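Local structure of blue-light receptor of the bluf-family (Rhodobacter sphaeroides, 2BYC) at residues T53-R58 with A87-D92; R11-L16 with N46-V51. The protein probably acts as a blue-light photoreceptor of the BLUF family, carrying a bound flavin that is flavin mononucleotide in this crystal structure. All coordinates share one frame; numbering follows the deposited sequence.

Contact 1. Residues T53-R58 with A87-D92; sequences TIEGPR and ARRFPD
The carboxylate of E55 grips two consecutive backbone N-H groups, those of R89 and F90. E55 OE2 accepts from F90 N at 2.7 Å, through its syn lone pair. The bond is nearly straight, 163° at the hydrogen. E55 OE1 takes the N-H of R89 at 3.1 Å, again on the syn side but 25° out of the carboxylate plane. The carboxylate thus fixes the backbone of the loop rather than the R88 or R89 guanidinium. The aliphatic parts of these arginines pack round it. R88 CB lies 3.3 Å from E55 OE2, and the first methylenes of R89 run past OE1.

R88 reaches the backbone of the strand. Its chain is extended, and NH1 makes a weak bond of 2.9 Å to the backbone O of E55. NH2 ends beside G56 and the CD of P57. Firmer partners lie outside: T40 OG1 for NH1 and G38 O for NH2. Further along the strand, the CG2 methyl of T53 meets F90 CE1 at 4.0 Å, the two side chains crossing at about a right angle. A chi1 of -69° puts T53 CG2 opposite the backbone N, where it meets F90, and leaves OG1 beside that N to bond T9 OG1.

A second shell positions these groups. T40 OG1 also bonds E55 OE2, so one hydroxyl joins the glutamate to R88. R89 carries its charge to E83 in a salt bridge, and F90 packs on I42 and A129.

Here an acidic side chain of strand 49-55 ties down the irregular connection between strands 77-84 and 96-98. The chain turns a corner at G56, and P57 stands at the N-cap position, just before helix 58-69 in the BLUF domain, a ferredoxin-like alpha+beta fold.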
ATOM      1  N   THR A  53       1.066   0.010   1.571  1.00 12.37           N
ATOM      2  CA  THR A  53       1.598   1.024   2.469  1.00 12.84           C
ATOM      3  C   THR A  53       0.524   2.060   2.659  1.00 12.15           C
ATOM      4  O   THR A  53       0.033   2.583   1.653  1.00 12.57           O
ATOM      5  CB  THR A  53       2.734   1.728   1.807  1.00 13.85           C
ATOM      6  OG1 THR A  53       3.832   0.810   1.700  1.00 17.73           O
ATOM      7  CG2 THR A  53       3.172   2.947   2.659  1.00 15.52           C
ATOM      8  N   ILE A  54       0.141   2.339   3.901  1.00 10.84           N
ATOM      9  CA  ILE A  54      -0.846   3.421   4.150  1.00 12.64           C
ATOM     10  C   ILE A  54      -0.229   4.319   5.129  1.00 11.12           C
ATOM     11  O   ILE A  54       0.523   3.856   6.013  1.00  9.45           O
ATOM     12  CB  ILE A  54      -2.143   2.871   4.819  1.00 14.64           C
ATOM     13  CG1 ILE A  54      -1.759   2.050   6.052  1.00 14.54           C
ATOM     14  CG2 ILE A  54      -3.005   2.095   3.800  1.00 11.31           C
ATOM     15  CD1 ILE A  54      -2.879   1.417   6.782  1.00 13.07           C
ATOM     16  N   GLU A  55      -0.467   5.611   4.973  1.00 11.52           N
ATOM     17  CA  GLU A  55       0.220   6.562   5.872  1.00 12.88           C
ATOM     18  C   GLU A  55      -0.824   7.592   6.238  1.00 11.95           C
ATOM     19  O   GLU A  55      -1.706   7.886   5.481  1.00 11.04           O
ATOM     20  CB  GLU A  55       1.391   7.218   5.222  1.00 15.98           C
ATOM     21  CG  GLU A  55       1.070   7.797   3.902  1.00 20.74           C
ATOM     22  CD  GLU A  55       2.312   8.160   3.129  1.00 26.01           C
ATOM     23  OE1 GLU A  55       3.395   7.742   3.536  1.00 26.11           O
ATOM     24  OE2 GLU A  55       2.191   8.872   2.119  1.00 23.44           O
ATOM     25  N   GLY A  56      -0.771   8.050   7.451  1.00 13.24           N
ATOM     26  CA  GLY A  56      -1.770   8.979   7.948  1.00 13.20           C
ATOM     27  C   GLY A  56      -1.699   9.012   9.457  1.00 13.05           C
ATOM     28  O   GLY A  56      -0.793   8.495  10.007  1.00 15.32           O
ATOM     29  N   PRO A  57      -2.662   9.651  10.129  1.00 14.07           N
ATOM     30  CA  PRO A  57      -2.744   9.670  11.616  1.00 13.23           C
ATOM     31  C   PRO A  57      -2.657   8.232  12.247  1.00 13.05           C
ATOM     32  O   PRO A  57      -3.387   7.289  11.831  1.00 10.28           O
ATOM     33  CB  PRO A  57      -4.119  10.285  11.908  1.00 13.34           C
ATOM     34  CG  PRO A  57      -4.610  10.973  10.560  1.00 14.40           C
ATOM     35  CD  PRO A  57      -3.676  10.489   9.422  1.00 14.52           C
ATOM     36  N   ARG A  58      -1.887   8.073  13.323  1.00 14.87           N
ATOM     37  CA  ARG A  58      -1.709   6.713  13.908  1.00 16.06           C
ATOM     38  C   ARG A  58      -3.069   6.010  14.096  1.00 17.62           C
ATOM     39  O   ARG A  58      -3.230   4.791  13.780  1.00 14.59           O
ATOM     40  CB  ARG A  58      -0.957   6.763  15.253  1.00 16.76           C
ATOM     41  CG  ARG A  58      -0.903   5.387  15.932  1.00 16.60           C
ATOM     42  CD  ARG A  58       0.585   5.009  16.350  1.00 26.35           C
ATOM     43  NE  ARG A  58       1.065   6.186  16.942  1.00 22.17           N
ATOM     44  CZ  ARG A  58       2.272   6.697  16.961  1.00 21.42           C
ATOM     45  NH1 ARG A  58       3.359   6.109  16.484  1.00 21.45           N
ATOM     46  NH2 ARG A  58       2.336   7.887  17.511  1.00 21.24           N
ATOM     47  N   ALA A  87       6.840  13.286   7.218  1.00 26.94           N
ATOM     48  CA  ALA A  87       6.065  13.762   6.068  1.00 27.02           C
ATOM     49  C   ALA A  87       5.588  12.572   5.334  1.00 25.72           C
ATOM     50  O   ALA A  87       6.293  11.619   5.309  1.00 27.83           O
ATOM     51  CB  ALA A  87       6.976  14.536   5.186  1.00 25.89           C
ATOM     52  N   ARG A  88       4.406  12.622   4.733  1.00 26.04           N
ATOM     53  CA  ARG A  88       3.982  11.591   3.755  1.00 24.95           C
ATOM     54  C   ARG A  88       4.966  11.305   2.612  1.00 25.28           C
ATOM     55  O   ARG A  88       5.603  12.199   2.037  1.00 24.61           O
ATOM     56  CB  ARG A  88       2.606  11.951   3.175  1.00 25.51           C
ATOM     57  CG  ARG A  88       1.513  12.041   4.199  1.00 19.71           C
ATOM     58  CD  ARG A  88       0.207  12.357   3.552  1.00 16.17           C
ATOM     59  NE  ARG A  88      -0.743  12.671   4.601  1.00 19.67           N
ATOM     60  CZ  ARG A  88      -1.645  11.832   5.077  1.00 20.92           C
ATOM     61  NH1 ARG A  88      -1.734  10.606   4.596  1.00 18.98           N
ATOM     62  NH2 ARG A  88      -2.461  12.227   6.010  1.00 18.74           N
ATOM     63  N   ARG A  89       5.063  10.032   2.258  1.00 25.42           N
ATOM     64  CA  ARG A  89       5.823   9.594   1.080  1.00 25.37           C
ATOM     65  C   ARG A  89       4.955   9.680  -0.198  1.00 24.01           C
ATOM     66  O   ARG A  89       5.479   9.949  -1.259  1.00 25.37           O
ATOM     67  CB  ARG A  89       6.338   8.167   1.325  1.00 24.90           C
ATOM     68  CG  ARG A  89       6.831   7.930   2.787  1.00 25.68           C
ATOM     69  CD  ARG A  89       6.763   6.392   3.293  1.00 29.43           C
ATOM     70  NE  ARG A  89       7.656   6.156   4.484  1.00 28.19           N
ATOM     71  CZ  ARG A  89       8.974   6.157   4.387  1.00 28.46           C
ATOM     72  NH1 ARG A  89       9.529   6.353   3.179  1.00 25.71           N
ATOM     73  NH2 ARG A  89       9.747   5.994   5.467  1.00 30.65           N
ATOM     74  N   PHE A  90       3.644   9.428  -0.095  1.00 22.52           N
ATOM     75  CA  PHE A  90       2.724   9.467  -1.232  1.00 21.74           C
ATOM     76  C   PHE A  90       1.566  10.413  -0.960  1.00 21.56           C
ATOM     77  O   PHE A  90       0.406  10.015  -0.991  1.00 21.05           O
ATOM     78  CB  PHE A  90       2.156   8.040  -1.542  1.00 20.95           C
ATOM     79  CG  PHE A  90       3.199   7.006  -1.490  1.00 21.40           C
ATOM     80  CD1 PHE A  90       3.440   6.307  -0.294  1.00 20.84           C
ATOM     81  CD2 PHE A  90       4.096   6.849  -2.582  1.00 20.89           C
ATOM     82  CE1 PHE A  90       4.466   5.365  -0.185  1.00 21.42           C
ATOM     83  CE2 PHE A  90       5.161   5.926  -2.492  1.00 18.55           C
ATOM     84  CZ  PHE A  90       5.332   5.176  -1.284  1.00 20.20           C
ATOM     85  N   PRO A  91       1.878  11.692  -0.727  1.00 22.31           N
ATOM     86  CA  PRO A  91       0.833  12.602  -0.332  1.00 23.00           C
ATOM     87  C   PRO A  91      -0.254  12.783  -1.391  1.00 24.57           C
ATOM     88  O   PRO A  91      -1.426  13.119  -1.062  1.00 24.30           O
ATOM     89  CB  PRO A  91       1.611  13.920  -0.049  1.00 23.82           C
ATOM     90  CG  PRO A  91       2.855  13.801  -0.828  1.00 23.12           C
ATOM     91  CD  PRO A  91       3.194  12.348  -0.742  1.00 23.01           C
ATOM     92  N   ASP A  92       0.067  12.517  -2.643  1.00 24.34           N
ATOM     93  CA  ASP A  92      -0.874  12.885  -3.655  1.00 26.55           C
ATOM     94  C   ASP A  92      -1.921  11.807  -3.876  1.00 26.08           C
ATOM     95  O   ASP A  92      -2.855  12.021  -4.641  1.00 26.67           O
ATOM     96  CB  ASP A  92      -0.154  13.254  -4.969  1.00 27.13           C
ATOM     97  CG  ASP A  92       0.846  14.383  -4.786  1.00 31.58           C
ATOM     98  OD1 ASP A  92       0.610  15.247  -3.906  1.00 36.42           O
ATOM     99  OD2 ASP A  92       1.887  14.395  -5.499  1.00 34.18           O
TER

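Contact 2. Residues R11-L16 with N46-V51; sequences RSRVRL and NGVHFV. With FMN (flavin mononucleotide), chain C.
F50 meets S12 and V14 of the neighbouring strand, and its ring also touches the flavin. Its CB is 3.5 Å from S12 OG, which sits at the edge of the ring, in its plane, and bonds H74. Chi1 of -76°, with CG opposite the carbonyl carbon, brings the ring between two methyls. Flavin C7M stands over one face, nearest CD1 at 3.2 Å. V14 CG2 covers the opposite face in a CH-pi contact, 3.7 Å from the centroid and nearest CE1. At the far end, CZ meets L16 CD2 edge-on at 4.2 Å. Replacing this phenylalanine by an alanine is likely to leave the flavin methyl and V14 CG2 without the ring between them, opening a gap at the dimethylbenzene end of the pocket.

The backbones hold this register as antiparallel strands. S12 and F50 form a hydrogen-bonded pair, with S12 N to F50 O at 2.9 Å and F50 N to S12 O at 2.8 Å. V14 N continues the pattern to V48 O, approaching above the carbonyl plane. A water bonds V48 O and, weakly, V14 O.

The other side of the sheet carries R11, R13, H49 and V51. R11 NH1 lies over one face of the H49 imidazole, 3.1 Å from CE1. H49 ND1 donates weakly to S12 O.

Strand 5-14 has 49-55 on one side and 74-75 and 77-84 on the other (R13 with Q75, R11 with L78). Strand 40-45 flanks 49-55 and lends Y45 and L43 to the packing of F50, while L16 rests on helix 19-37.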
ATOM      1  N   ARG A  11       2.065  -7.204   4.010  1.00 14.98           N
ATOM      2  CA  ARG A  11       2.089  -8.087   2.845  1.00 14.87           C
ATOM      3  C   ARG A  11       0.982  -9.050   3.133  1.00 15.59           C
ATOM      4  O   ARG A  11       0.792  -9.415   4.307  1.00 14.40           O
ATOM      5  CB  ARG A  11       3.403  -8.860   2.865  1.00 16.08           C
ATOM      6  CG  ARG A  11       3.657  -9.637   1.616  1.00 19.86           C
ATOM      7  CD  ARG A  11       5.048 -10.287   1.629  1.00 27.28           C
ATOM      8  NE  ARG A  11       5.056 -11.405   2.542  1.00 33.37           N
ATOM      9  CZ  ARG A  11       5.021 -12.678   2.166  1.00 34.68           C
ATOM     10  NH1 ARG A  11       5.028 -12.993   0.873  1.00 37.81           N
ATOM     11  NH2 ARG A  11       5.014 -13.633   3.090  1.00 35.07           N
ATOM     12  N   SER A  12       0.215  -9.415   2.095  1.00 15.56           N
ATOM     13  CA  SER A  12      -0.828 -10.462   2.198  1.00 16.46           C
ATOM     14  C   SER A  12      -0.835 -11.279   0.980  1.00 16.88           C
ATOM     15  O   SER A  12      -0.284 -10.872  -0.035  1.00 16.99           O
ATOM     16  CB  SER A  12      -2.223  -9.887   2.378  1.00 15.23           C
ATOM     17  OG  SER A  12      -2.596  -9.117   1.285  1.00 14.08           O
ATOM     18  N   ARG A  13      -1.441 -12.462   1.090  1.00 18.02           N
ATOM     19  CA  ARG A  13      -1.714 -13.302  -0.067  1.00 20.22           C
ATOM     20  C   ARG A  13      -3.019 -12.959  -0.681  1.00 19.60           C
ATOM     21  O   ARG A  13      -4.052 -12.909  -0.010  1.00 20.81           O
ATOM     22  CB  ARG A  13      -1.867 -14.756   0.346  1.00 20.19           C
ATOM     23  CG  ARG A  13      -0.641 -15.521   0.249  1.00 29.04           C
ATOM     24  CD  ARG A  13      -0.766 -16.627  -0.795  1.00 37.27           C
ATOM     25  NE  ARG A  13       0.584 -17.030  -1.203  1.00 43.09           N
ATOM     26  CZ  ARG A  13       0.845 -17.796  -2.254  1.00 44.02           C
ATOM     27  NH1 ARG A  13      -0.168 -18.246  -3.014  1.00 42.13           N
ATOM     28  NH2 ARG A  13       2.114 -18.071  -2.560  1.00 44.10           N
ATOM     29  N   VAL A  14      -2.974 -12.790  -1.978  1.00 22.06           N
ATOM     30  CA  VAL A  14      -4.163 -12.520  -2.765  1.00 23.70           C
ATOM     31  C   VAL A  14      -5.200 -13.621  -2.637  1.00 25.49           C
ATOM     32  O   VAL A  14      -4.869 -14.775  -2.659  1.00 26.26           O
ATOM     33  CB  VAL A  14      -3.748 -12.326  -4.199  1.00 22.86           C
ATOM     34  CG1 VAL A  14      -4.852 -12.571  -5.124  1.00 25.56           C
ATOM     35  CG2 VAL A  14      -3.232 -10.904  -4.340  1.00 23.16           C
ATOM     36  N   ARG A  15      -6.455 -13.251  -2.472  1.00 27.60           N
ATOM     37  CA  ARG A  15      -7.466 -14.247  -2.463  1.00 30.26           C
ATOM     38  C   ARG A  15      -8.700 -13.751  -3.224  1.00 30.53           C
ATOM     39  O   ARG A  15      -9.798 -13.544  -2.661  1.00 30.86           O
ATOM     40  CB  ARG A  15      -7.774 -14.637  -1.036  1.00 30.91           C
ATOM     41  CG  ARG A  15      -8.460 -15.938  -0.966  1.00 35.41           C
ATOM     42  CD  ARG A  15      -9.417 -15.904   0.189  1.00 42.00           C
ATOM     43  NE  ARG A  15      -9.887 -17.236   0.483  1.00 44.89           N
ATOM     44  CZ  ARG A  15     -10.473 -17.590   1.618  1.00 46.26           C
ATOM     45  NH1 ARG A  15     -10.667 -16.681   2.593  1.00 43.39           N
ATOM     46  NH2 ARG A  15     -10.881 -18.856   1.748  1.00 44.09           N
ATOM     47  N   LEU A  16      -8.498 -13.584  -4.529  1.00 31.18           N
ATOM     48  CA  LEU A  16      -9.434 -12.857  -5.407  1.00 31.64           C
ATOM     49  C   LEU A  16     -10.274 -13.802  -6.280  1.00 32.65           C
ATOM     50  O   LEU A  16      -9.730 -14.609  -6.996  1.00 32.17           O
ATOM     51  CB  LEU A  16      -8.612 -11.971  -6.326  1.00 30.23           C
ATOM     52  CG  LEU A  16      -7.730 -10.907  -5.700  1.00 28.26           C
ATOM     53  CD1 LEU A  16      -7.248 -10.050  -6.824  1.00 27.45           C
ATOM     54  CD2 LEU A  16      -8.592 -10.109  -4.784  1.00 20.14           C
ATOM     55  N   ASN A  46       0.785  -8.197  -7.558  1.00 18.84           N
ATOM     56  CA  ASN A  46       1.624  -8.898  -8.601  1.00 19.18           C
ATOM     57  C   ASN A  46       0.938 -10.149  -9.013  1.00 20.34           C
ATOM     58  O   ASN A  46       1.509 -10.948  -9.749  1.00 20.43           O
ATOM     59  CB  ASN A  46       3.000  -9.270  -8.041  1.00 18.74           C
ATOM     60  CG  ASN A  46       2.925 -10.328  -6.922  1.00 17.20           C
ATOM     61  OD1 ASN A  46       3.919 -10.816  -6.450  1.00 23.42           O
ATOM     62  ND2 ASN A  46       1.771 -10.642  -6.509  1.00  9.92           N
ATOM     63  N   GLY A  47      -0.296 -10.303  -8.560  1.00 20.95           N
ATOM     64  CA  GLY A  47      -1.072 -11.464  -8.909  1.00 20.73           C
ATOM     65  C   GLY A  47      -1.068 -12.529  -7.826  1.00 22.03           C
ATOM     66  O   GLY A  47      -1.890 -13.421  -7.859  1.00 22.50           O
ATOM     67  N   VAL A  48      -0.151 -12.442  -6.876  1.00 20.06           N
ATOM     68  CA  VAL A  48      -0.052 -13.483  -5.841  1.00 20.16           C
ATOM     69  C   VAL A  48      -0.130 -12.926  -4.436  1.00 18.58           C
ATOM     70  O   VAL A  48      -0.686 -13.553  -3.554  1.00 19.54           O
ATOM     71  CB  VAL A  48       1.280 -14.252  -6.005  1.00 18.90           C
ATOM     72  CG1 VAL A  48       1.448 -15.401  -5.027  1.00 19.37           C
ATOM     73  CG2 VAL A  48       1.390 -14.764  -7.453  1.00 21.60           C
ATOM     74  N   HIS A  49       0.479 -11.765  -4.249  1.00 17.03           N
ATOM     75  CA  HIS A  49       0.629 -11.120  -2.941  1.00 16.24           C
ATOM     76  C   HIS A  49       0.174  -9.671  -3.151  1.00 14.43           C
ATOM     77  O   HIS A  49       0.204  -9.223  -4.262  1.00 14.97           O
ATOM     78  CB  HIS A  49       2.086 -11.086  -2.561  1.00 17.58           C
ATOM     79  CG  HIS A  49       2.586 -12.416  -2.095  1.00 17.69           C
ATOM     80  ND1 HIS A  49       2.092 -13.024  -0.955  1.00 24.25           N
ATOM     81  CD2 HIS A  49       3.440 -13.298  -2.654  1.00 13.57           C
ATOM     82  CE1 HIS A  49       2.682 -14.195  -0.795  1.00 20.45           C
ATOM     83  NE2 HIS A  49       3.512 -14.378  -1.809  1.00 19.57           N
ATOM     84  N   PHE A  50      -0.338  -9.005  -2.124  1.00 13.84           N
ATOM     85  CA  PHE A  50      -0.446  -7.503  -2.124  1.00 12.40           C
ATOM     86  C   PHE A  50       0.578  -7.058  -1.142  1.00 12.90           C
ATOM     87  O   PHE A  50       0.854  -7.757  -0.141  1.00 12.78           O
ATOM     88  CB  PHE A  50      -1.761  -7.139  -1.467  1.00 11.25           C
ATOM     89  CG  PHE A  50      -2.980  -7.357  -2.312  1.00 14.53           C
ATOM     90  CD1 PHE A  50      -4.013  -8.214  -1.889  1.00 16.40           C
ATOM     91  CD2 PHE A  50      -3.134  -6.712  -3.518  1.00 15.91           C
ATOM     92  CE1 PHE A  50      -5.195  -8.357  -2.676  1.00 13.15           C
ATOM     93  CE2 PHE A  50      -4.279  -6.884  -4.289  1.00 17.81           C
ATOM     94  CZ  PHE A  50      -5.320  -7.710  -3.830  1.00 14.02           C
ATOM     95  N   VAL A  51       1.180  -5.905  -1.431  1.00 12.16           N
ATOM     96  CA  VAL A  51       1.981  -5.177  -0.437  1.00 13.13           C
ATOM     97  C   VAL A  51       1.288  -3.836  -0.400  1.00 11.34           C
ATOM     98  O   VAL A  51       1.076  -3.237  -1.406  1.00  8.61           O
ATOM     99  CB  VAL A  51       3.482  -5.094  -0.824  1.00 14.09           C
ATOM    100  CG1 VAL A  51       4.203  -4.216   0.153  1.00 12.05           C
ATOM    101  CG2 VAL A  51       4.134  -6.560  -0.743  1.00 11.94           C
TER
HETATM  102  N1  FMN C1137     -10.307  -0.114   1.891  1.00 14.81           N
HETATM  103  C2  FMN C1137     -10.008   1.208   2.135  1.00 15.02           C
HETATM  104  O2  FMN C1137     -10.916   2.002   2.478  1.00 16.31           O
HETATM  105  N3  FMN C1137      -8.744   1.681   2.004  1.00 11.79           N
HETATM  106  C4  FMN C1137      -7.800   0.806   1.595  1.00 11.74           C
HETATM  107  O4  FMN C1137      -6.675   1.185   1.535  1.00 15.02           O
HETATM  108  C4A FMN C1137      -8.081  -0.540   1.341  1.00 11.08           C
HETATM  109  N5  FMN C1137      -7.075  -1.398   0.928  1.00 12.75           N
HETATM  110  C5A FMN C1137      -7.325  -2.767   0.747  1.00 14.51           C
HETATM  111  C6  FMN C1137      -6.321  -3.633   0.376  1.00 12.21           C
HETATM  112  C7  FMN C1137      -6.549  -4.994   0.121  1.00 12.14           C
HETATM  113  C7M FMN C1137      -5.382  -5.955  -0.138  1.00 11.11           C
HETATM  114  C8  FMN C1137      -7.831  -5.474   0.284  1.00 13.47           C
HETATM  115  C8M FMN C1137      -8.165  -6.946   0.100  1.00 11.88           C
HETATM  116  C9  FMN C1137      -8.856  -4.614   0.672  1.00 12.89           C
HETATM  117  C9A FMN C1137      -8.591  -3.231   0.909  1.00 14.00           C
HETATM  118  N10 FMN C1137      -9.621  -2.339   1.287  1.00 14.25           N
HETATM  119  C10 FMN C1137      -9.336  -0.998   1.517  1.00 14.66           C
HETATM  120  C1' FMN C1137     -11.063  -2.701   1.166  1.00 19.84           C
HETATM  121  C2' FMN C1137     -11.528  -2.651   2.602  1.00 26.05           C
HETATM  122  O2' FMN C1137     -11.196  -3.933   3.053  1.00 24.88           O
HETATM  123  C3' FMN C1137     -13.018  -2.333   2.821  1.00 30.03           C
HETATM  124  O3' FMN C1137     -13.768  -3.444   2.444  1.00 34.64           O
HETATM  125  C4' FMN C1137     -13.578  -1.117   2.100  1.00 34.70           C
HETATM  126  O4' FMN C1137     -13.085   0.141   2.608  1.00 35.95           O
HETATM  127  C5' FMN C1137     -15.098  -1.091   2.280  1.00 39.41           C
HETATM  128  O5' FMN C1137     -15.889  -1.536   1.175  1.00 42.74           O
HETATM  129  P   FMN C1137     -17.435  -1.134   1.320  1.00 42.58           P
HETATM  130  O1P FMN C1137     -18.234  -1.497   0.059  1.00 39.15           O
HETATM  131  O2P FMN C1137     -17.918  -1.948   2.514  1.00 39.08           O
HETATM  132  O3P FMN C1137     -17.351   0.348   1.591  1.00 34.25           O
HETATM  133  O   HOH W   1      -2.148 -15.823  -4.220  1.00 29.45           O

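Both contacts use strand 49-55, contact 2 at its start and contact 1 in its later part, on opposite sides of the chain's centre, about 21 Å apart between centres. Each is partly buried. Contact 2 joins two neighbouring strands of the sheet and reaches the flavin through a pocket residue. Its backbone pairing is regular, with aromatic and methyl packing on the flavin side and two arginines, a histidine and a valine on the other. Contact 1 joins a strand to a loop without regular structure. It depends on one buried carboxylate bonded to backbone N-H groups, with the aliphatic parts of two arginines packed round it. The side chain of T53, which meets F90, is about 9 Å from the flavin.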